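Local coordinates for uncharacterized protein Atu1656 (Agrobacterium tumefaciens, PDB 2OJH) that is of unknown function but belongs to the TolB family and folds as a six-bladed beta-propeller, at residues 153-158 with 187-192; 167-170 with 174-177; 230-235 with 277-282; 252-255 with 260-263. One frame throughout, in Å; residues are numbered along the deposited sequence.

Contacts 1 and 2 join the same two neighbouring blades, their centres about 3 Å apart, and contacts 3 and 4 meet in a later blade through the adjacent strands 230-237 and 247-255. Contacts 1, 2 and 3 are buried; contact 3 has its centre about 9 Å from the centre of the chain, whereas contact 4 lies about 18 Å out and is partly exposed. The chemistry follows: aliphatic and aromatic packing between blades in contact 1, polar groups held by neighbouring strands in contact 2, valine against tryptophan in contact 3, and backbone pairing with side-chain hydrogen bonds in contact 4. Lys230 of contact 3 also forms a salt bridge with Asp255 of contact 4.

Contact 1: residues 153-158 with 187-192; sequences FDIYSM and IYFNSS
Two consecutive blades of the propeller pack face against face here, Ile155 on strand 152-159 of one blade meeting Ile187 and Phe189 on strand 186-191 of the next. Ile155 does most of the touching, and its two branches divide the work. The longer one covers the phenylalanine: CG1 of Ile155 stands 4.0 Å from the centroid of the Phe189 ring, 25° off the ring normal, a CH-pi contact over the face but displaced toward the rim. Beyond it, CD1 of Ile155 reaches down to the root of the same side chain, 3.7 Å from Phe189 CB. The short branch turns the other way, and CG2 of Ile155 meets CG2 of Ile187 at 4.2 Å, the two isoleucines passing antiparallel.

In Phe189 the first torsion (chi1 68°) places the ring beside Ile155 and the second (chi2 -82°) turns its face to it; the carbonyl O of Ile187 lies in the ring plane at an edge. Pro178 touches both isoleucines, and Trp200 and Val202 of strand 198-203 pack on Phe189 from within its own blade. With the backbones 7.9 Å apart between CA of Ile155 and CA of Phe189, the two strands meet through side chains alone, the hydrophobic blade-to-blade packing characteristic of beta-propellers.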
loop_
_atom_site.group_PDB
_atom_site.type_symbol
_atom_site.label_atom_id
_atom_site.label_comp_id
_atom_site.label_asym_id
_atom_site.label_seq_id
_atom_site.Cartn_x
_atom_site.Cartn_y
_atom_site.Cartn_z
ATOM N N PHE A 153 -12.361 12.578 1.435
ATOM C CA PHE A 153 -11.385 11.501 1.459
ATOM C C PHE A 153 -10.731 11.501 2.840
ATOM O O PHE A 153 -9.956 12.411 3.150
ATOM C CB PHE A 153 -10.271 11.752 0.425
ATOM C CG PHE A 153 -10.714 11.670 -1.011
ATOM C CD1 PHE A 153 -11.616 12.597 -1.538
ATOM C CD2 PHE A 153 -10.176 10.711 -1.851
ATOM C CE1 PHE A 153 -12.000 12.541 -2.878
ATOM C CE2 PHE A 153 -10.535 10.665 -3.212
ATOM C CZ PHE A 153 -11.463 11.550 -3.714
ATOM N N ASP A 154 -11.036 10.503 3.672
ATOM C CA ASP A 154 -10.456 10.487 5.011
ATOM C C ASP A 154 -9.790 9.190 5.391
ATOM O O ASP A 154 -10.054 8.121 4.786
ATOM C CB ASP A 154 -11.515 10.798 6.083
ATOM C CG ASP A 154 -11.807 12.279 6.202
ATOM O OD1 ASP A 154 -10.852 13.104 6.261
ATOM O OD2 ASP A 154 -13.009 12.609 6.228
ATOM N N ILE A 155 -8.978 9.286 6.446
ATOM C CA ILE A 155 -8.341 8.127 7.042
ATOM C C ILE A 155 -9.269 7.581 8.096
ATOM O O ILE A 155 -9.774 8.333 8.947
ATOM C CB ILE A 155 -6.979 8.523 7.683
ATOM C CG1 ILE A 155 -6.095 9.294 6.657
ATOM C CG2 ILE A 155 -6.269 7.294 8.294
ATOM C CD1 ILE A 155 -5.842 8.568 5.310
ATOM N N TYR A 156 -9.500 6.272 8.031
ATOM C CA TYR A 156 -10.356 5.582 8.990
ATOM C C TYR A 156 -9.566 4.416 9.541
ATOM O O TYR A 156 -8.593 3.960 8.920
ATOM C CB TYR A 156 -11.620 5.007 8.306
ATOM C CG TYR A 156 -12.600 6.054 7.891
ATOM C CD1 TYR A 156 -13.633 6.439 8.739
ATOM C CD2 TYR A 156 -12.468 6.713 6.660
ATOM C CE1 TYR A 156 -14.513 7.470 8.374
ATOM C CE2 TYR A 156 -13.340 7.737 6.297
ATOM C CZ TYR A 156 -14.356 8.104 7.159
ATOM O OH TYR A 156 -15.233 9.089 6.799
ATOM N N SER A 157 -10.002 3.897 10.692
ATOM C CA SER A 157 -9.515 2.618 11.137
ATOM C C SER A 157 -10.704 1.784 11.603
ATOM O O SER A 157 -11.770 2.324 11.914
ATOM C CB SER A 157 -8.481 2.785 12.254
ATOM O OG SER A 157 -9.076 3.370 13.392
HETATM N N MSE A 158 -10.547 0.474 11.603
HETATM C CA MSE A 158 -11.617 -0.388 12.073
HETATM C C MSE A 158 -11.027 -1.425 12.982
HETATM O O MSE A 158 -9.941 -1.931 12.727
HETATM C CB MSE A 158 -12.359 -1.047 10.904
HETATM C CG MSE A 158 -13.311 -2.185 11.316
HETATM SE SE MSE A 158 -14.534 -2.630 9.879
HETATM C CE MSE A 158 -15.394 -0.918 9.607
ATOM N N ILE A 187 -0.174 6.501 12.286
ATOM C CA ILE A 187 -0.543 6.077 10.939
ATOM C C ILE A 187 -0.002 7.179 10.009
ATOM O O ILE A 187 -0.338 8.336 10.203
ATOM C CB ILE A 187 -2.072 5.938 10.797
ATOM C CG1 ILE A 187 -2.572 4.676 11.552
ATOM C CG2 ILE A 187 -2.487 5.895 9.304
ATOM C CD1 ILE A 187 -4.044 4.736 11.911
ATOM N N TYR A 188 0.844 6.813 9.043
ATOM C CA TYR A 188 1.371 7.760 8.049
ATOM C C TYR A 188 0.427 7.701 6.851
ATOM O O TYR A 188 -0.146 6.628 6.527
ATOM C CB TYR A 188 2.793 7.365 7.603
ATOM C CG TYR A 188 3.888 7.666 8.621
ATOM C CD1 TYR A 188 3.959 6.997 9.852
ATOM C CD2 TYR A 188 4.850 8.657 8.358
ATOM C CE1 TYR A 188 4.978 7.325 10.798
ATOM C CE2 TYR A 188 5.854 8.962 9.273
ATOM C CZ TYR A 188 5.912 8.298 10.480
ATOM O OH TYR A 188 6.905 8.629 11.353
ATOM N N PHE A 189 0.234 8.854 6.214
ATOM C CA PHE A 189 -0.712 8.973 5.104
ATOM C C PHE A 189 -0.317 10.206 4.288
ATOM O O PHE A 189 0.666 10.890 4.640
ATOM C CB PHE A 189 -2.164 9.047 5.639
ATOM C CG PHE A 189 -2.476 10.320 6.409
ATOM C CD1 PHE A 189 -2.129 10.454 7.765
ATOM C CD2 PHE A 189 -3.113 11.380 5.773
ATOM C CE1 PHE A 189 -2.395 11.625 8.457
ATOM C CE2 PHE A 189 -3.395 12.578 6.471
ATOM C CZ PHE A 189 -3.023 12.697 7.820
ATOM N N ASN A 190 -1.008 10.466 3.178
ATOM C CA ASN A 190 -0.766 11.747 2.475
ATOM C C ASN A 190 -1.995 12.645 2.440
ATOM O O ASN A 190 -3.127 12.174 2.506
ATOM C CB ASN A 190 -0.134 11.566 1.068
ATOM C CG ASN A 190 -1.010 10.778 0.088
ATOM O OD1 ASN A 190 -1.937 10.049 0.453
ATOM N ND2 ASN A 190 -0.663 10.880 -1.169
ATOM N N SER A 191 -1.781 13.955 2.349
ATOM C CA SER A 191 -2.900 14.844 2.385
ATOM C C SER A 191 -2.625 15.986 1.422
ATOM O O SER A 191 -1.463 16.423 1.282
ATOM C CB SER A 191 -3.078 15.373 3.817
ATOM O OG SER A 191 -4.179 16.256 3.913
ATOM N N SER A 192 -3.679 16.464 0.762
ATOM C CA SER A 192 -3.543 17.584 -0.172
ATOM C C SER A 192 -3.786 18.917 0.507
ATOM O O SER A 192 -3.824 19.956 -0.174
ATOM C CB SER A 192 -4.570 17.459 -1.303
ATOM O OG SER A 192 -5.903 17.506 -0.774
#

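Contact 2: residues 167-170 with 174-177; sequences RLTH and RNDG
The flat amide of Asn175 carries the hydroxyl of Thr169 above one of its faces: Thr169 OG1 lies well above the amide plane and 3.3 Å from Asn175 ND2, too far from the direction of the N-H bonds for a hydrogen bond. Thr169 CB is on the same side, 3.8 Å from Asn175 ND2. The ends of the amide are engaged by other residues. ND2 is bonded to the carbonyl oxygens of Phe153 and Glu172, and OD1 to Ser191 OG and Arg193 NH2, so that both the position and the rotation of the group are fixed. A second flat group belongs to the loop itself: His170 CD2 lies 3.5 Å above the guanidinium plane of Arg167, toward its rim.

Thr169 OG1 has its own partners, Asp154 OD1 and Ile155 N, on strand 152-159 of the blade the chain is leaving. Its placement between the backbone N and the carbonyl carbon (chi1 62°) leaves it over the amide face while its bonds go to those two residues. The threonine and the asparagine approach each other from opposed sides, and they do so where the chain leaves the outer strand 165-167 of one propeller blade and enters strand 175-180, the first of the next. This inter-blade link is thereby tied to strand 152-159 through buried polar groups.

Arg167 NE gives a weak bond to Thr169 O at 3.1 Å, while Arg167 NH2 forms a salt bridge with Asp154.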
loop_
_atom_site.group_PDB
_atom_site.type_symbol
_atom_site.label_atom_id
_atom_site.label_comp_id
_atom_site.label_asym_id
_atom_site.label_seq_id
_atom_site.Cartn_x
_atom_site.Cartn_y
_atom_site.Cartn_z
ATOM N N ARG A 167 -13.150 7.485 12.490
ATOM C CA ARG A 167 -12.685 8.488 11.545
ATOM C C ARG A 167 -11.486 9.248 12.155
ATOM O O ARG A 167 -11.607 9.834 13.243
ATOM C CB ARG A 167 -13.847 9.433 11.255
ATOM C CG ARG A 167 -13.600 10.367 10.111
ATOM C CD ARG A 167 -14.804 11.199 9.812
ATOM N NE ARG A 167 -14.470 12.275 8.889
ATOM C CZ ARG A 167 -15.261 13.297 8.607
ATOM N NH1 ARG A 167 -16.440 13.405 9.209
ATOM N NH2 ARG A 167 -14.866 14.228 7.740
ATOM N N LEU A 168 -10.337 9.229 11.476
ATOM C CA LEU A 168 -9.105 9.810 12.034
ATOM C C LEU A 168 -8.728 11.158 11.468
ATOM O O LEU A 168 -7.992 11.909 12.106
ATOM C CB LEU A 168 -7.922 8.845 11.888
ATOM C CG LEU A 168 -8.143 7.528 12.646
ATOM C CD1 LEU A 168 -7.124 6.526 12.210
ATOM C CD2 LEU A 168 -8.084 7.705 14.171
ATOM N N THR A 169 -9.195 11.445 10.262
ATOM C CA THR A 169 -9.073 12.785 9.706
ATOM C C THR A 169 -10.475 13.261 9.379
ATOM O O THR A 169 -11.386 12.450 9.240
ATOM C CB THR A 169 -8.128 12.867 8.475
ATOM O OG1 THR A 169 -8.633 12.064 7.398
ATOM C CG2 THR A 169 -6.726 12.403 8.830
ATOM N N HIS A 170 -10.633 14.572 9.263
ATOM C CA HIS A 170 -11.941 15.168 9.160
ATOM C C HIS A 170 -12.000 16.189 8.023
ATOM O O HIS A 170 -12.403 17.322 8.218
ATOM C CB HIS A 170 -12.364 15.747 10.529
ATOM C CG HIS A 170 -12.497 14.700 11.595
ATOM N ND1 HIS A 170 -11.429 14.285 12.364
ATOM C CD2 HIS A 170 -13.549 13.933 11.968
ATOM C CE1 HIS A 170 -11.826 13.320 13.179
ATOM N NE2 HIS A 170 -13.109 13.092 12.962
ATOM N N ARG A 174 -7.770 16.246 0.879
ATOM C CA ARG A 174 -8.044 14.816 0.649
ATOM C C ARG A 174 -6.949 14.010 1.343
ATOM O O ARG A 174 -5.789 14.378 1.297
ATOM C CB ARG A 174 -8.066 14.470 -0.845
ATOM C CG ARG A 174 -8.982 15.344 -1.686
ATOM C CD ARG A 174 -8.973 14.854 -3.123
ATOM N NE ARG A 174 -10.025 15.492 -3.902
ATOM C CZ ARG A 174 -10.237 15.280 -5.199
ATOM N NH1 ARG A 174 -9.473 14.437 -5.871
ATOM N NH2 ARG A 174 -11.200 15.928 -5.814
ATOM N N ASN A 175 -7.317 12.913 1.980
ATOM C CA ASN A 175 -6.358 12.150 2.768
ATOM C C ASN A 175 -6.422 10.722 2.320
ATOM O O ASN A 175 -7.507 10.153 2.242
ATOM C CB ASN A 175 -6.685 12.259 4.258
ATOM C CG ASN A 175 -6.770 13.683 4.708
ATOM O OD1 ASN A 175 -5.743 14.382 4.816
ATOM N ND2 ASN A 175 -7.993 14.165 4.912
ATOM N N ASP A 176 -5.260 10.138 2.044
ATOM C CA ASP A 176 -5.216 8.838 1.389
ATOM C C ASP A 176 -4.018 8.025 1.867
ATOM O O ASP A 176 -3.157 8.529 2.610
ATOM C CB ASP A 176 -5.128 9.060 -0.119
ATOM C CG ASP A 176 -5.640 7.885 -0.932
ATOM O OD1 ASP A 176 -5.737 6.749 -0.429
ATOM O OD2 ASP A 176 -5.945 8.126 -2.112
ATOM N N GLY A 177 -3.994 6.744 1.477
ATOM C CA GLY A 177 -2.833 5.872 1.712
ATOM C C GLY A 177 -2.270 5.762 3.121
ATOM O O GLY A 177 -1.066 6.006 3.315
#

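Contact 3: residues 230-235 with 277-282; sequences KVVFVS and PNWSPD
Apolar packing of Val232 against the indole of Trp279 carries this contact. One methyl does most of it: CG1 of Val232 comes within 3.6 Å of Trp279 NE1 and 3.8 Å of Trp279 CZ2, approaching the ring system obliquely. The valine torsion (chi1 68°) sets CG1 between the backbone N and the carbonyl carbon and so points it at the NE1 and CZ2 side of the indole, and CB of Val232 adds a second touch at 3.8 Å from Trp279 CZ2. The two side chains extend antiparallel to each other.

Of the polar groups, the indole NE1 is bonded to the carbonyl O of His223, which helps to fix the turn of the ring. Asn278 ND2 likewise is bonded to Ala287 O. The amide oxygen of Asn278 fares less well: Asn278 OD1 rests 4.0 Å from Val232 CG1, a buried oxygen with no partner in the model.

Trp279 opens a Trp/Tyr-Ser-Pro-Asp-Gly motif that recurs with variations along the chain, as in WD40-like propeller repeats, and Phe286 of strand 285-291 meets the tryptophan edge-to-face. The loop 277-282 thus lies between strand 285-291, which it precedes, and the sheet containing strands 217-224 and 230-237.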
loop_
_atom_site.group_PDB
_atom_site.type_symbol
_atom_site.label_atom_id
_atom_site.label_comp_id
_atom_site.label_asym_id
_atom_site.label_seq_id
_atom_site.Cartn_x
_atom_site.Cartn_y
_atom_site.Cartn_z
ATOM N N LYS A 230 12.769 3.966 8.933
ATOM C CA LYS A 230 12.652 4.522 7.578
ATOM C C LYS A 230 11.236 4.428 7.049
ATOM O O LYS A 230 10.450 3.537 7.419
ATOM C CB LYS A 230 13.585 3.772 6.595
ATOM C CG LYS A 230 15.107 3.923 6.811
ATOM C CD LYS A 230 15.567 5.345 6.549
ATOM C CE LYS A 230 17.092 5.461 6.663
ATOM N NZ LYS A 230 17.578 6.883 6.708
ATOM N N VAL A 231 10.930 5.360 6.155
ATOM C CA VAL A 231 9.695 5.352 5.379
ATOM C C VAL A 231 10.075 5.439 3.897
ATOM O O VAL A 231 10.827 6.355 3.496
ATOM C CB VAL A 231 8.820 6.608 5.747
ATOM C CG1 VAL A 231 7.605 6.742 4.813
ATOM C CG2 VAL A 231 8.387 6.550 7.241
ATOM N N VAL A 232 9.509 4.536 3.091
ATOM C CA VAL A 232 9.665 4.581 1.624
ATOM C C VAL A 232 8.366 5.166 1.026
ATOM O O VAL A 232 7.274 4.986 1.582
ATOM C CB VAL A 232 9.993 3.143 1.042
ATOM C CG1 VAL A 232 8.814 2.217 1.185
ATOM C CG2 VAL A 232 10.439 3.202 -0.419
ATOM N N PHE A 233 8.472 5.865 -0.096
ATOM C CA PHE A 233 7.309 6.505 -0.691
ATOM C C PHE A 233 7.684 6.906 -2.112
ATOM O O PHE A 233 8.842 6.757 -2.504
ATOM C CB PHE A 233 6.795 7.697 0.157
ATOM C CG PHE A 233 7.761 8.869 0.255
ATOM C CD1 PHE A 233 8.782 8.849 1.182
ATOM C CD2 PHE A 233 7.585 10.007 -0.523
ATOM C CE1 PHE A 233 9.660 9.938 1.300
ATOM C CE2 PHE A 233 8.486 11.095 -0.430
ATOM C CZ PHE A 233 9.505 11.044 0.474
ATOM N N VAL A 234 6.694 7.317 -2.900
ATOM C CA VAL A 234 6.930 7.762 -4.277
ATOM C C VAL A 234 6.686 9.269 -4.377
ATOM O O VAL A 234 5.713 9.756 -3.818
ATOM C CB VAL A 234 5.973 7.074 -5.234
ATOM C CG1 VAL A 234 6.062 7.663 -6.646
ATOM C CG2 VAL A 234 6.234 5.554 -5.275
ATOM N N SER A 235 7.525 9.983 -5.125
ATOM C CA SER A 235 7.336 11.417 -5.426
ATOM C C SER A 235 7.046 11.617 -6.914
ATOM O O SER A 235 7.873 11.264 -7.761
ATOM C CB SER A 235 8.587 12.231 -5.071
ATOM O OG SER A 235 8.659 12.464 -3.667
ATOM N N PRO A 277 1.288 -1.989 1.562
ATOM C CA PRO A 277 2.480 -2.181 2.406
ATOM C C PRO A 277 3.459 -3.176 1.801
ATOM O O PRO A 277 3.093 -4.337 1.554
ATOM C CB PRO A 277 1.917 -2.670 3.730
ATOM C CG PRO A 277 0.512 -2.155 3.789
ATOM C CD PRO A 277 0.031 -2.130 2.333
ATOM N N ASN A 278 4.679 -2.714 1.494
ATOM C CA ASN A 278 5.597 -3.537 0.666
ATOM C C ASN A 278 6.943 -4.035 1.277
ATOM O O ASN A 278 7.829 -4.498 0.549
ATOM C CB ASN A 278 5.891 -2.757 -0.601
ATOM C CG ASN A 278 6.522 -1.429 -0.308
ATOM O OD1 ASN A 278 6.319 -0.863 0.774
ATOM N ND2 ASN A 278 7.325 -0.937 -1.240
ATOM N N TRP A 279 7.113 -3.930 2.596
ATOM C CA TRP A 279 8.411 -4.217 3.212
ATOM C C TRP A 279 8.501 -5.687 3.505
ATOM O O TRP A 279 7.505 -6.323 3.933
ATOM C CB TRP A 279 8.577 -3.443 4.537
ATOM C CG TRP A 279 8.874 -1.963 4.370
ATOM C CD1 TRP A 279 7.984 -0.931 4.342
ATOM C CD2 TRP A 279 10.168 -1.389 4.175
ATOM N NE1 TRP A 279 8.656 0.274 4.157
ATOM C CE2 TRP A 279 10.002 0.009 4.078
ATOM C CE3 TRP A 279 11.462 -1.923 4.118
ATOM C CZ2 TRP A 279 11.089 0.870 3.875
ATOM C CZ3 TRP A 279 12.540 -1.065 3.937
ATOM C CH2 TRP A 279 12.346 0.303 3.808
ATOM N N SER A 280 9.694 -6.234 3.297
ATOM C CA SER A 280 10.075 -7.517 3.896
ATOM C C SER A 280 9.902 -7.432 5.418
ATOM O O SER A 280 10.072 -6.355 6.015
ATOM C CB SER A 280 11.547 -7.769 3.585
ATOM O OG SER A 280 12.009 -8.876 4.314
ATOM N N PRO A 281 9.586 -8.568 6.064
ATOM C CA PRO A 281 9.434 -8.540 7.514
ATOM C C PRO A 281 10.727 -8.151 8.224
ATOM O O PRO A 281 10.669 -7.681 9.357
ATOM C CB PRO A 281 9.028 -9.979 7.856
ATOM C CG PRO A 281 9.478 -10.793 6.725
ATOM C CD PRO A 281 9.367 -9.918 5.508
ATOM N N ASP A 282 11.881 -8.334 7.577
ATOM C CA ASP A 282 13.167 -7.933 8.165
ATOM C C ASP A 282 13.462 -6.430 8.093
ATOM O O ASP A 282 14.452 -5.976 8.660
ATOM C CB ASP A 282 14.341 -8.733 7.568
ATOM C CG ASP A 282 14.615 -8.414 6.077
ATOM O OD1 ASP A 282 14.257 -7.319 5.550
ATOM O OD2 ASP A 282 15.243 -9.281 5.419
#

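Contact 4: residues 252-255 with 260-263; sequences QLMD and NVET
Gln252 and Thr263 lie obliquely across one another, and the bent glutamine chain (chi2 -79°) brings its amide back to the partner strand. There Thr263 OG1 donates to Gln252 OE1 at 2.7 Å, in the carbonyl plane and on a lone pair. The other end of the amide, Gln252 NE2, rests 3.6 Å from CG1 of Val261.

On the opposite face of the sheet Leu253 and Glu262 extend alongside each other, with CB of Leu253 4.1 Å from CG of Glu262. The carboxylate of Glu262 goes on to a salt bridge with Arg32. Their backbones form the hydrogen-bonded pair: Leu253 N reaches Glu262 O at 2.9 Å and Glu262 N reaches Leu253 O at 2.7 Å.

Near the turn, Asp255 and Asn260 meet with carboxylate and amide planes 73° apart. Asn260 ND2 gives a nearly straight bond of 2.7 Å to the syn side of Asp255 OD2, though 27° out of the carboxylate plane; OD1 of Asp255 has a second partner in Lys230, and the two together probably favour a charged carboxylate. Met254 CB and Val261 CG2 add an apolar touch at 3.9 Å. Together they close an antiparallel beta hairpin, the outer pair of strands of a four-stranded propeller blade.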
loop_
_atom_site.group_PDB
_atom_site.type_symbol
_atom_site.label_atom_id
_atom_site.label_comp_id
_atom_site.label_asym_id
_atom_site.label_seq_id
_atom_site.Cartn_x
_atom_site.Cartn_y
_atom_site.Cartn_z
ATOM N N GLN A 252 11.521 7.324 -3.020
ATOM C CA GLN A 252 12.203 8.077 -2.006
ATOM C C GLN A 252 12.256 7.317 -0.708
ATOM O O GLN A 252 11.429 6.440 -0.455
ATOM C CB GLN A 252 11.454 9.382 -1.719
ATOM C CG GLN A 252 11.147 10.227 -2.915
ATOM C CD GLN A 252 12.341 10.996 -3.363
ATOM O OE1 GLN A 252 13.066 10.546 -4.229
ATOM N NE2 GLN A 252 12.584 12.149 -2.752
ATOM N N LEU A 253 13.214 7.705 0.131
ATOM C CA LEU A 253 13.337 7.158 1.472
ATOM C C LEU A 253 13.665 8.308 2.414
ATOM O O LEU A 253 14.380 9.260 2.030
ATOM C CB LEU A 253 14.456 6.104 1.526
ATOM C CG LEU A 253 14.524 5.138 2.721
ATOM C CD1 LEU A 253 13.449 4.119 2.625
ATOM C CD2 LEU A 253 15.897 4.409 2.820
HETATM N N MSE A 254 13.131 8.221 3.632
HETATM C CA MSE A 254 13.437 9.184 4.695
HETATM C C MSE A 254 13.336 8.550 6.085
HETATM O O MSE A 254 12.775 7.462 6.241
HETATM C CB MSE A 254 12.452 10.342 4.616
HETATM C CG MSE A 254 11.033 9.893 4.932
HETATM SE SE MSE A 254 9.734 11.310 4.608
HETATM C CE MSE A 254 8.118 10.238 4.769
ATOM N N ASP A 255 13.854 9.263 7.086
ATOM C CA ASP A 255 13.714 8.879 8.504
ATOM C C ASP A 255 12.237 8.983 8.930
ATOM O O ASP A 255 11.452 9.696 8.281
ATOM C CB ASP A 255 14.583 9.796 9.391
ATOM C CG ASP A 255 16.089 9.664 9.110
ATOM O OD1 ASP A 255 16.520 8.626 8.565
ATOM O OD2 ASP A 255 16.861 10.600 9.444
ATOM N N ASN A 260 16.358 13.483 6.444
ATOM C CA ASN A 260 17.232 12.773 5.485
ATOM C C ASN A 260 16.494 12.146 4.304
ATOM O O ASN A 260 16.638 10.949 4.023
ATOM C CB ASN A 260 18.078 11.714 6.203
ATOM C CG ASN A 260 19.100 12.335 7.149
ATOM O OD1 ASN A 260 19.983 13.092 6.720
ATOM N ND2 ASN A 260 18.979 12.030 8.444
ATOM N N VAL A 261 15.700 12.962 3.614
ATOM C CA VAL A 261 14.984 12.473 2.438
ATOM C C VAL A 261 16.019 12.215 1.343
ATOM O O VAL A 261 16.902 13.045 1.094
ATOM C CB VAL A 261 13.936 13.478 1.937
ATOM C CG1 VAL A 261 13.169 12.895 0.760
ATOM C CG2 VAL A 261 12.965 13.827 3.058
ATOM N N GLU A 262 15.935 11.053 0.710
ATOM C CA GLU A 262 16.824 10.752 -0.402
ATOM C C GLU A 262 16.059 10.052 -1.511
ATOM O O GLU A 262 15.034 9.417 -1.256
ATOM C CB GLU A 262 18.011 9.900 0.062
ATOM C CG GLU A 262 17.631 8.522 0.624
ATOM C CD GLU A 262 18.823 7.819 1.257
ATOM O OE1 GLU A 262 19.849 7.648 0.555
ATOM O OE2 GLU A 262 18.748 7.460 2.454
ATOM N N THR A 263 16.565 10.171 -2.733
ATOM C CA THR A 263 16.047 9.390 -3.864
ATOM C C THR A 263 16.811 8.086 -3.939
ATOM O O THR A 263 18.031 8.073 -4.104
ATOM C CB THR A 263 16.186 10.169 -5.190
ATOM O OG1 THR A 263 15.465 11.397 -5.065
ATOM C CG2 THR A 263 15.598 9.388 -6.353
#